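Local coordinates for B12-binding domain-containing protein (Kitasatospora setae, PDB 6WTF) that probably methylates C2 of tryptophan, a cobalamin-dependent reaction of the radical SAM superfamily that uses S-adenosylmethionine and a [4Fe-4S] cluster, at residues A[372-377]-A[400-405]; A[123-128]-A[188-193]; A[410-415]-A[471-476]. All blocks are in the same frame, centred on the assembly; numbering follows the deposited sequence.

Interaction 1: A[372-377]-A[400-405]. With TRP (tryptophan), chain F.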
loop_
_atom_site.group_PDB
_atom_site.type_symbol
_atom_site.label_atom_id
_atom_site.label_comp_id
_atom_site.label_asym_id
_atom_site.label_seq_id
_atom_site.Cartn_x
_atom_site.Cartn_y
_atom_site.Cartn_z
ATOM N N ILE A 372 -17.401 -12.658 -11.582
ATOM C CA ILE A 372 -16.310 -12.046 -10.829
ATOM C C ILE A 372 -16.580 -10.551 -10.774
ATOM O O ILE A 372 -16.731 -9.903 -11.816
ATOM C CB ILE A 372 -14.947 -12.346 -11.474
ATOM C CG1 ILE A 372 -14.653 -13.847 -11.416
ATOM C CG2 ILE A 372 -13.836 -11.552 -10.797
ATOM C CD1 ILE A 372 -13.419 -14.253 -12.188
ATOM N N LEU A 373 -16.662 -10.002 -9.567
ATOM C CA LEU A 373 -16.964 -8.588 -9.418
ATOM C C LEU A 373 -15.784 -7.739 -9.886
ATOM O O LEU A 373 -14.646 -8.206 -9.993
ATOM C CB LEU A 373 -17.317 -8.269 -7.964
ATOM C CG LEU A 373 -18.331 -9.220 -7.312
ATOM C CD1 LEU A 373 -18.323 -9.064 -5.799
ATOM C CD2 LEU A 373 -19.732 -8.996 -7.860
ATOM N N THR A 374 -16.070 -6.474 -10.184
ATOM C CA THR A 374 -15.057 -5.583 -10.730
ATOM C C THR A 374 -15.141 -4.211 -10.082
ATOM O O THR A 374 -16.231 -3.682 -9.850
ATOM C CB THR A 374 -15.194 -5.434 -12.253
ATOM O OG1 THR A 374 -16.574 -5.244 -12.599
ATOM C CG2 THR A 374 -14.639 -6.654 -12.961
ATOM N N MET A 375 -13.980 -3.640 -9.796
ATOM C CA MET A 375 -13.870 -2.228 -9.470
ATOM C C MET A 375 -12.899 -1.584 -10.443
ATOM O O MET A 375 -11.781 -2.078 -10.629
ATOM C CB MET A 375 -13.401 -1.996 -8.036
ATOM C CG MET A 375 -13.275 -0.511 -7.725
ATOM S SD MET A 375 -12.802 -0.172 -6.036
ATOM C CE MET A 375 -12.662 1.613 -6.073
ATOM N N VAL A 376 -13.330 -0.492 -11.065
ATOM C CA VAL A 376 -12.530 0.237 -12.041
ATOM C C VAL A 376 -12.100 1.548 -11.399
ATOM O O VAL A 376 -12.944 2.322 -10.926
ATOM C CB VAL A 376 -13.310 0.481 -13.341
ATOM C CG1 VAL A 376 -12.476 1.293 -14.325
ATOM C CG2 VAL A 376 -13.732 -0.842 -13.955
ATOM N N GLU A 377 -10.787 1.784 -11.366
ATOM C CA GLU A 377 -10.216 2.991 -10.775
ATOM C C GLU A 377 -10.078 4.089 -11.821
ATOM O O GLU A 377 -9.695 3.831 -12.967
ATOM C CB GLU A 377 -8.837 2.711 -10.168
ATOM C CG GLU A 377 -8.788 1.606 -9.117
ATOM C CD GLU A 377 -9.055 2.109 -7.707
ATOM O OE1 GLU A 377 -9.523 3.257 -7.556
ATOM O OE2 GLU A 377 -8.804 1.348 -6.746
ATOM N N LEU A 400 -19.195 0.839 -18.555
ATOM C CA LEU A 400 -18.646 -0.497 -18.350
ATOM C C LEU A 400 -19.541 -1.370 -17.482
ATOM O O LEU A 400 -19.412 -2.597 -17.522
ATOM C CB LEU A 400 -17.255 -0.397 -17.724
ATOM C CG LEU A 400 -16.184 0.308 -18.557
ATOM C CD1 LEU A 400 -15.001 0.683 -17.686
ATOM C CD2 LEU A 400 -15.734 -0.579 -19.696
ATOM N N ASP A 401 -20.433 -0.762 -16.697
ATOM C CA ASP A 401 -21.282 -1.482 -15.741
ATOM C C ASP A 401 -20.459 -2.282 -14.731
ATOM O O ASP A 401 -20.870 -3.356 -14.287
ATOM C CB ASP A 401 -22.274 -2.395 -16.465
ATOM C CG ASP A 401 -23.441 -1.634 -17.052
ATOM O OD1 ASP A 401 -23.760 -0.547 -16.533
ATOM O OD2 ASP A 401 -24.031 -2.108 -18.041
ATOM N N ALA A 402 -19.308 -1.741 -14.337
ATOM C CA ALA A 402 -18.504 -2.381 -13.304
ATOM C C ALA A 402 -19.236 -2.376 -11.965
ATOM O O ALA A 402 -20.083 -1.519 -11.699
ATOM C CB ALA A 402 -17.161 -1.670 -13.160
ATOM N N THR A 403 -18.890 -3.344 -11.112
ATOM C CA THR A 403 -19.535 -3.427 -9.804
ATOM C C THR A 403 -19.369 -2.124 -9.037
ATOM O O THR A 403 -20.345 -1.565 -8.524
ATOM C CB THR A 403 -18.979 -4.604 -8.996
ATOM O OG1 THR A 403 -18.840 -5.745 -9.848
ATOM C CG2 THR A 403 -19.909 -4.950 -7.835
ATOM N N VAL A 404 -18.145 -1.607 -8.974
ATOM C CA VAL A 404 -17.865 -0.319 -8.352
ATOM C C VAL A 404 -16.960 0.475 -9.285
ATOM O O VAL A 404 -16.044 -0.078 -9.903
ATOM C CB VAL A 404 -17.212 -0.470 -6.959
ATOM C CG1 VAL A 404 -16.803 0.894 -6.410
ATOM C CG2 VAL A 404 -18.156 -1.165 -5.985
ATOM N N THR A 405 -17.225 1.772 -9.400
ATOM C CA THR A 405 -16.376 2.683 -10.159
ATOM C C THR A 405 -15.894 3.769 -9.210
ATOM O O THR A 405 -16.695 4.553 -8.694
ATOM C CB THR A 405 -17.128 3.271 -11.350
ATOM O OG1 THR A 405 -17.798 2.214 -12.051
ATOM C CG2 THR A 405 -16.154 3.961 -12.294
HETATM N N TRP F . -8.879 2.249 -4.287
HETATM C CA TRP F . -8.047 1.262 -3.606
HETATM C C TRP F . -8.737 -0.096 -3.609
HETATM O O TRP F . -8.118 -1.123 -3.323
HETATM C CB TRP F . -7.741 1.698 -2.168
HETATM C CG TRP F . -7.238 3.111 -2.064
HETATM C CD1 TRP F . -7.948 4.201 -1.661
HETATM C CD2 TRP F . -5.919 3.582 -2.373
HETATM N NE1 TRP F . -7.155 5.323 -1.698
HETATM C CE2 TRP F . -5.905 4.971 -2.133
HETATM C CE3 TRP F . -4.751 2.964 -2.830
HETATM C CZ2 TRP F . -4.771 5.756 -2.337
HETATM C CZ3 TRP F . -3.620 3.748 -3.029
HETATM C CH2 TRP F . -3.640 5.128 -2.781
HETATM O OXT TRP F . -9.934 -0.182 -3.899
#
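T403 and T374 serve each other where the strand of residues 400-405 is just beginning. The hydroxyl of T403 lies anti to its own carbonyl carbon (chi1 -42°), which turns OG1 toward the neighbouring strand, and T374 N gives OG1 a nearly straight hydrogen bond (2.9 Å, 171°). In return T403 N reaches T374 OG1 at 3.3 Å, a weak bond. Threonine suits both places: its hydroxyl stands in for backbone partners, and its beta-branched side chain is at home beside extended backbone. Beyond them regular parallel pairing takes over, V404 N bonding to T374 O and V376 N to V404 O (each 3.0 Å).

The tight side is that of V376, whose CG2 presses on A402 CB at 3.6 Å and meets L400 CD1 more distantly. There V376 also packs on strand 327-335, and L400 on helix 357-369. The other face carries M375 and V404, with M375 CG 4.0 Å from V404 CB. M375 is fully extended, and its sulfur ends 3.6 Å from OXT of the bound tryptophan. The looser end is at L373 and T403, both partly exposed, where L373 CD2 and T403 CG2 stand 4.0 Å apart. An alanine in place of T403 would probably leave T374 N without its acceptor and let the start of the strand drift.

These strands border helix 387-398 in a beta-alpha-beta unit of the radical SAM core. Next along the first strand, E377 OE2 accepts a bond from the tryptophan amine (2.6 Å), while N331 and N527 hydrogen-bond the carboxylate oxygens of E377. The contact between the strands is itself uncharged, backbone amides and hydroxyls backed by hydrocarbon; the pairing needs no charge, which probably leaves the E377 carboxylate to serve the ligand.

Interaction 2: A[123-128]-A[188-193]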
loop_
_atom_site.group_PDB
_atom_site.type_symbol
_atom_site.label_atom_id
_atom_site.label_comp_id
_atom_site.label_asym_id
_atom_site.label_seq_id
_atom_site.Cartn_x
_atom_site.Cartn_y
_atom_site.Cartn_z
ATOM N N TYR A 123 18.545 3.090 12.495
ATOM C CA TYR A 123 18.657 2.366 11.238
ATOM C C TYR A 123 17.351 2.419 10.465
ATOM O O TYR A 123 16.281 2.703 11.014
ATOM C CB TYR A 123 19.073 0.902 11.472
ATOM C CG TYR A 123 20.332 0.763 12.301
ATOM C CD1 TYR A 123 21.562 1.161 11.795
ATOM C CD2 TYR A 123 20.291 0.243 13.593
ATOM C CE1 TYR A 123 22.720 1.041 12.547
ATOM C CE2 TYR A 123 21.437 0.124 14.346
ATOM C CZ TYR A 123 22.650 0.527 13.822
ATOM O OH TYR A 123 23.797 0.404 14.576
ATOM N N GLY A 124 17.464 2.136 9.168
ATOM C CA GLY A 124 16.310 2.006 8.301
ATOM C C GLY A 124 16.646 1.126 7.120
ATOM O O GLY A 124 17.815 0.965 6.754
ATOM N N VAL A 125 15.601 0.542 6.531
ATOM C CA VAL A 125 15.720 -0.299 5.344
ATOM C C VAL A 125 14.749 0.215 4.290
ATOM O O VAL A 125 13.630 0.627 4.616
ATOM C CB VAL A 125 15.441 -1.786 5.657
ATOM C CG1 VAL A 125 15.537 -2.632 4.395
ATOM C CG2 VAL A 125 16.407 -2.302 6.707
ATOM N N LYS A 126 15.191 0.213 3.032
ATOM C CA LYS A 126 14.372 0.580 1.879
ATOM C C LYS A 126 14.075 -0.676 1.071
ATOM O O LYS A 126 14.999 -1.378 0.647
ATOM C CB LYS A 126 15.079 1.613 1.001
ATOM C CG LYS A 126 14.267 2.106 -0.198
ATOM C CD LYS A 126 15.121 3.028 -1.074
ATOM C CE LYS A 126 14.328 3.640 -2.234
ATOM N NZ LYS A 126 13.386 4.693 -1.771
ATOM N N GLY A 127 12.793 -0.961 0.865
ATOM C CA GLY A 127 12.399 -2.151 0.154
ATOM C C GLY A 127 12.216 -3.321 1.099
ATOM O O GLY A 127 12.091 -3.147 2.315
ATOM N N PRO A 128 12.189 -4.538 0.554
ATOM C CA PRO A 128 12.017 -5.724 1.405
ATOM C C PRO A 128 13.141 -5.821 2.423
ATOM O O PRO A 128 14.304 -5.546 2.122
ATOM C CB PRO A 128 12.051 -6.897 0.419
ATOM C CG PRO A 128 11.968 -6.305 -0.961
ATOM C CD PRO A 128 12.030 -4.819 -0.884
ATOM N N VAL A 188 15.684 -7.418 -5.913
ATOM C CA VAL A 188 15.326 -8.835 -5.870
ATOM C C VAL A 188 16.156 -9.561 -4.818
ATOM O O VAL A 188 15.666 -10.466 -4.130
ATOM C CB VAL A 188 15.485 -9.474 -7.263
ATOM C CG1 VAL A 188 15.329 -10.982 -7.176
ATOM C CG2 VAL A 188 14.472 -8.891 -8.238
ATOM N N TRP A 189 17.423 -9.169 -4.667
ATOM C CA TRP A 189 18.285 -9.809 -3.683
ATOM C C TRP A 189 17.784 -9.616 -2.258
ATOM O O TRP A 189 18.197 -10.364 -1.366
ATOM C CB TRP A 189 19.713 -9.276 -3.793
ATOM C CG TRP A 189 19.875 -7.848 -3.360
ATOM C CD1 TRP A 189 19.748 -6.729 -4.138
ATOM C CD2 TRP A 189 20.195 -7.386 -2.043
ATOM N NE1 TRP A 189 19.974 -5.600 -3.383
ATOM C CE2 TRP A 189 20.251 -5.976 -2.096
ATOM C CE3 TRP A 189 20.446 -8.027 -0.826
ATOM C CZ2 TRP A 189 20.544 -5.198 -0.975
ATOM C CZ3 TRP A 189 20.735 -7.252 0.286
ATOM C CH2 TRP A 189 20.781 -5.853 0.204
ATOM N N GLN A 190 16.940 -8.609 -2.017
ATOM C CA GLN A 190 16.392 -8.391 -0.683
ATOM C C GLN A 190 15.261 -9.353 -0.335
ATOM O O GLN A 190 14.908 -9.464 0.843
ATOM C CB GLN A 190 15.905 -6.942 -0.541
ATOM C CG GLN A 190 17.025 -5.899 -0.582
ATOM C CD GLN A 190 16.514 -4.469 -0.536
ATOM O OE1 GLN A 190 17.023 -3.591 -1.237
ATOM N NE2 GLN A 190 15.507 -4.227 0.292
ATOM N N VAL A 191 14.726 -10.073 -1.313
ATOM C CA VAL A 191 13.502 -10.853 -1.153
ATOM C C VAL A 191 13.836 -12.283 -0.749
ATOM O O VAL A 191 14.787 -12.887 -1.263
ATOM C CB VAL A 191 12.676 -10.836 -2.456
ATOM C CG1 VAL A 191 11.465 -11.749 -2.335
ATOM C CG2 VAL A 191 12.250 -9.420 -2.812
ATOM N N ASP A 192 13.054 -12.823 0.188
ATOM C CA ASP A 192 13.070 -14.247 0.524
ATOM C C ASP A 192 12.082 -14.934 -0.416
ATOM O O ASP A 192 10.868 -14.885 -0.203
ATOM C CB ASP A 192 12.722 -14.448 1.998
ATOM C CG ASP A 192 12.632 -15.916 2.411
ATOM O OD1 ASP A 192 12.738 -16.823 1.554
ATOM O OD2 ASP A 192 12.474 -16.165 3.630
ATOM N N GLN A 193 12.602 -15.557 -1.471
ATOM C CA GLN A 193 11.773 -16.146 -2.517
ATOM C C GLN A 193 11.445 -17.614 -2.275
ATOM O O GLN A 193 10.712 -18.204 -3.074
ATOM C CB GLN A 193 12.458 -16.003 -3.885
ATOM C CG GLN A 193 12.922 -14.589 -4.226
ATOM C CD GLN A 193 13.473 -14.479 -5.634
ATOM O OE1 GLN A 193 14.623 -14.089 -5.830
ATOM N NE2 GLN A 193 12.653 -14.813 -6.623
HETATM O O HOH W 1 17.120 -1.202 -0.729
HETATM O O HOH W 2 16.097 -8.028 2.804
#
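In Q190, CG is anti to the carbonyl carbon (chi1 -67°) and the chain runs straight on from there (chi2 176°), which carries its carboxamide to the backbone of K126 and P128. NE2 spends both hydrogens on that backbone: one bond goes to P128 O at a short 2.6 Å, on a lone pair in the carbonyl plane, the other to K126 O at 2.9 Å, tilted 25° from the plane of that carbonyl. Both oxygens lie close to the plane of the amide, and this fixes its rotation. Glutamine fits because it has the length to arrive and two N-H groups on one atom.

A water adds a second link, donating to P128 O and to Q190 O (2.7 Å). Beside these polar bonds the proline ring rests CG against V191 CG2 at 3.6 Å, two compact hydrocarbon groups in a buried place. G127 belongs between the two gripped carbonyls: its backbone angles would jam a CB against K126 O, and the CB would also run into Q190 NE2 and the ring of P128. The flat side of W189 lies against Q190 CG, 3.5 Å above the ring centre.

Cobalamin touches V125, G127 and P128, so Q190 probably helps to hold the turn that lines the cofactor site. That turn follows strand 123-125, which lies between strands 101-104 and 152-156; I132 of helix 130-141 packs on V125 and Q190, and N225 of strand 224-225 meets P128 and V191.

Interaction 3: A[410-415]-A[471-476]. With SA8 (S-5'-azamethionine-5'-deoxyadenosine), chain E.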
loop_
_atom_site.group_PDB
_atom_site.type_symbol
_atom_site.label_atom_id
_atom_site.label_comp_id
_atom_site.label_asym_id
_atom_site.label_seq_id
_atom_site.Cartn_x
_atom_site.Cartn_y
_atom_site.Cartn_z
ATOM N N GLY A 410 -7.005 14.358 -7.833
ATOM C CA GLY A 410 -5.819 14.951 -7.256
ATOM C C GLY A 410 -4.746 13.915 -6.970
ATOM O O GLY A 410 -5.027 12.767 -6.599
ATOM N N LEU A 411 -3.493 14.342 -7.099
ATOM C CA LEU A 411 -2.344 13.455 -7.007
ATOM C C LEU A 411 -1.452 13.879 -5.849
ATOM O O LEU A 411 -1.073 15.051 -5.749
ATOM C CB LEU A 411 -1.544 13.472 -8.309
ATOM C CG LEU A 411 -0.246 12.671 -8.249
ATOM C CD1 LEU A 411 -0.562 11.184 -8.283
ATOM C CD2 LEU A 411 0.703 13.067 -9.377
ATOM N N ARG A 412 -1.112 12.924 -4.986
ATOM C CA ARG A 412 -0.119 13.161 -3.948
ATOM C C ARG A 412 1.278 12.947 -4.520
ATOM O O ARG A 412 1.547 11.926 -5.159
ATOM C CB ARG A 412 -0.359 12.235 -2.756
ATOM C CG ARG A 412 -1.425 12.742 -1.800
ATOM C CD ARG A 412 -0.793 13.607 -0.727
ATOM N NE ARG A 412 0.119 12.833 0.106
ATOM C CZ ARG A 412 1.424 13.062 0.200
ATOM N NH1 ARG A 412 1.983 14.055 -0.489
ATOM N NH2 ARG A 412 2.170 12.301 0.982
ATOM N N LEU A 413 2.166 13.910 -4.293
ATOM C CA LEU A 413 3.516 13.854 -4.840
ATOM C C LEU A 413 4.472 13.196 -3.856
ATOM O O LEU A 413 4.347 13.368 -2.642
ATOM C CB LEU A 413 4.012 15.254 -5.190
ATOM C CG LEU A 413 3.264 15.942 -6.332
ATOM C CD1 LEU A 413 3.882 17.294 -6.599
ATOM C CD2 LEU A 413 3.272 15.078 -7.583
ATOM N N PHE A 414 5.415 12.426 -4.394
ATOM C CA PHE A 414 6.410 11.696 -3.622
ATOM C C PHE A 414 7.756 11.810 -4.320
ATOM O O PHE A 414 7.808 11.924 -5.552
ATOM C CB PHE A 414 6.022 10.216 -3.461
ATOM C CG PHE A 414 4.927 9.991 -2.464
ATOM C CD1 PHE A 414 3.599 9.961 -2.866
ATOM C CD2 PHE A 414 5.221 9.811 -1.128
ATOM C CE1 PHE A 414 2.582 9.755 -1.941
ATOM C CE2 PHE A 414 4.217 9.602 -0.199
ATOM C CZ PHE A 414 2.896 9.579 -0.603
ATOM N N PRO A 415 8.859 11.761 -3.567
ATOM C CA PRO A 415 10.168 12.069 -4.166
ATOM C C PRO A 415 10.584 11.130 -5.282
ATOM O O PRO A 415 11.284 11.561 -6.207
ATOM C CB PRO A 415 11.131 11.984 -2.971
ATOM C CG PRO A 415 10.428 11.169 -1.961
ATOM C CD PRO A 415 8.972 11.484 -2.124
ATOM N N PHE A 471 3.852 19.893 8.823
ATOM C CA PHE A 471 3.296 19.035 7.785
ATOM C C PHE A 471 2.788 19.865 6.611
ATOM O O PHE A 471 2.016 20.813 6.781
ATOM C CB PHE A 471 2.166 18.180 8.358
ATOM C CG PHE A 471 2.642 16.989 9.148
ATOM C CD1 PHE A 471 3.447 16.026 8.554
ATOM C CD2 PHE A 471 2.287 16.836 10.480
ATOM C CE1 PHE A 471 3.883 14.934 9.269
ATOM C CE2 PHE A 471 2.725 15.742 11.210
ATOM C CZ PHE A 471 3.525 14.787 10.605
ATOM N N ARG A 472 3.207 19.481 5.408
ATOM C CA ARG A 472 2.848 20.189 4.183
ATOM C C ARG A 472 2.913 19.145 3.065
ATOM O O ARG A 472 3.886 19.034 2.316
ATOM C CB ARG A 472 3.768 21.382 3.918
ATOM C CG ARG A 472 3.199 22.400 2.953
ATOM C CD ARG A 472 3.788 22.250 1.561
ATOM N NE ARG A 472 5.000 23.044 1.394
ATOM C CZ ARG A 472 6.229 22.544 1.414
ATOM N NH1 ARG A 472 6.410 21.242 1.592
ATOM N NH2 ARG A 472 7.273 23.344 1.252
ATOM N N LEU A 473 1.861 18.340 2.983
ATOM C CA LEU A 473 1.822 17.208 2.064
ATOM C C LEU A 473 1.517 17.741 0.669
ATOM O O LEU A 473 0.420 18.246 0.415
ATOM C CB LEU A 473 0.788 16.188 2.531
ATOM C CG LEU A 473 1.219 15.240 3.662
ATOM C CD1 LEU A 473 1.485 15.980 4.963
ATOM C CD2 LEU A 473 0.188 14.149 3.886
ATOM N N VAL A 474 2.495 17.644 -0.227
ATOM C CA VAL A 474 2.431 18.320 -1.517
ATOM C C VAL A 474 1.581 17.507 -2.484
ATOM O O VAL A 474 1.774 16.295 -2.631
ATOM C CB VAL A 474 3.844 18.549 -2.078
ATOM C CG1 VAL A 474 3.759 19.199 -3.438
ATOM C CG2 VAL A 474 4.662 19.405 -1.122
ATOM N N CYS A 475 0.638 18.175 -3.146
ATOM C CA CYS A 475 -0.213 17.557 -4.150
ATOM C C CYS A 475 -0.100 18.286 -5.484
ATOM O O CYS A 475 0.379 19.422 -5.569
ATOM C CB CYS A 475 -1.679 17.532 -3.695
ATOM S SG CYS A 475 -1.949 16.595 -2.174
ATOM N N TYR A 476 -0.545 17.609 -6.539
ATOM C CA TYR A 476 -0.710 18.219 -7.850
ATOM C C TYR A 476 -2.171 18.119 -8.261
ATOM O O TYR A 476 -2.788 17.055 -8.134
ATOM C CB TYR A 476 0.191 17.561 -8.899
ATOM C CG TYR A 476 0.015 18.133 -10.291
ATOM C CD1 TYR A 476 0.729 19.251 -10.704
ATOM C CD2 TYR A 476 -0.869 17.550 -11.194
ATOM C CE1 TYR A 476 0.567 19.773 -11.979
ATOM C CE2 TYR A 476 -1.041 18.064 -12.467
ATOM C CZ TYR A 476 -0.320 19.173 -12.856
ATOM O OH TYR A 476 -0.496 19.682 -14.122
HETATM N N SA8 E . -0.639 -1.624 -6.617
HETATM C CA SA8 E . -1.459 -0.428 -6.882
HETATM C C SA8 E . -1.731 0.321 -5.584
HETATM O O SA8 E . -1.791 1.604 -5.756
HETATM O OXT SA8 E . -1.872 -0.238 -4.506
HETATM C CB SA8 E . -2.804 -0.784 -7.593
HETATM C CG SA8 E . -3.327 0.365 -8.443
HETATM N ND SA8 E . -3.938 1.445 -7.664
HETATM C CE SA8 E . -5.078 0.943 -6.889
HETATM C "C5'" SA8 E . -4.252 2.602 -8.497
HETATM C "C4'" SA8 E . -4.948 3.715 -7.735
HETATM O "O4'" SA8 E . -4.163 4.083 -6.581
HETATM C "C3'" SA8 E . -5.051 5.009 -8.529
HETATM O "O3'" SA8 E . -6.160 4.980 -9.421
HETATM C "C2'" SA8 E . -5.233 6.045 -7.416
HETATM O "O2'" SA8 E . -6.596 6.140 -7.018
HETATM C "C1'" SA8 E . -4.382 5.453 -6.279
HETATM N N9 SA8 E . -3.086 6.100 -6.095
HETATM C C8 SA8 E . -1.846 5.528 -6.206
HETATM N N7 SA8 E . -0.853 6.362 -6.008
HETATM C C5 SA8 E . -1.484 7.569 -5.746
HETATM C C6 SA8 E . -0.991 8.855 -5.445
HETATM N N6 SA8 E . 0.311 9.166 -5.405
HETATM N N1 SA8 E . -1.894 9.832 -5.203
HETATM C C2 SA8 E . -3.196 9.538 -5.275
HETATM N N3 SA8 E . -3.775 8.370 -5.564
HETATM C C4 SA8 E . -2.861 7.420 -5.790
#
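R412 and L413 both give hydrogen bonds to V474 O, arriving from opposite faces of its carbonyl plane: L413 N at 2.9 Å and R412 NH1 at 3.1 Å. The guanidinium bond is bent (137°) and comes from above the carbonyl, although V474 O lies in the plane of the guanidinium itself. Bends at chi2 and chi3 fold the arginine back, which brings its CD to 3.5 Å from C475 SG and sets L473 CB over one guanidinium face, with F414 CE1 over the other. A cysteine is slim enough to sit beneath that folded chain. Further along, L411 and Y476 form an antiparallel hydrogen-bonded pair, Y476 N to L411 O at 2.7 Å and L411 N to Y476 O at 3.0 Å. L413 fills the space alongside, its CD1 3.7 Å from V474 CG1.

Strand 404-412 is the sixth parallel strand of the partial barrel of the radical SAM core, and here its end reads the adenine of the bound aza analogue of S-adenosylmethionine through the backbone. R412 N bonds to N1 (3.2 Å) and R412 O takes a bond from N6 (3.0 Å), a donor and an acceptor that match adenine, while L411 CD1 touches N1 and N6 from out of the plane of the ring.

Outside this layer, D72, from the B12-binding part of the chain, forms a salt bridge with R412 NE and so helps to keep the guanidinium in place. M419 and I423 of helix 418-427 pack on L411, L413 and Y476; strand 436-437 continues the sheet past C475 through a backbone bond with Q437.

Overall arrangement
All three contacts are buried, although interaction 1 has a partly exposed edge. Interactions 1 and 3 share strand 404-412, the first near its start and the second at its end, with centres about 27 Å apart, and pair it with different neighbours of one sheet: parallel in 1, antiparallel in 3. Interaction 2 belongs to the cobalamin side and, about 34 Å from interaction 1 between centres, lies across the chain's centre from it. Its chemistry is a side-chain amide and water on a turn, whereas 1 and 3 rest on strand pairing. Each reaches bound molecules: interaction 1 tryptophan and the SAM analogue, interaction 2 cobalamin, interaction 3 the analogue's adenine and, through F414, cobalamin.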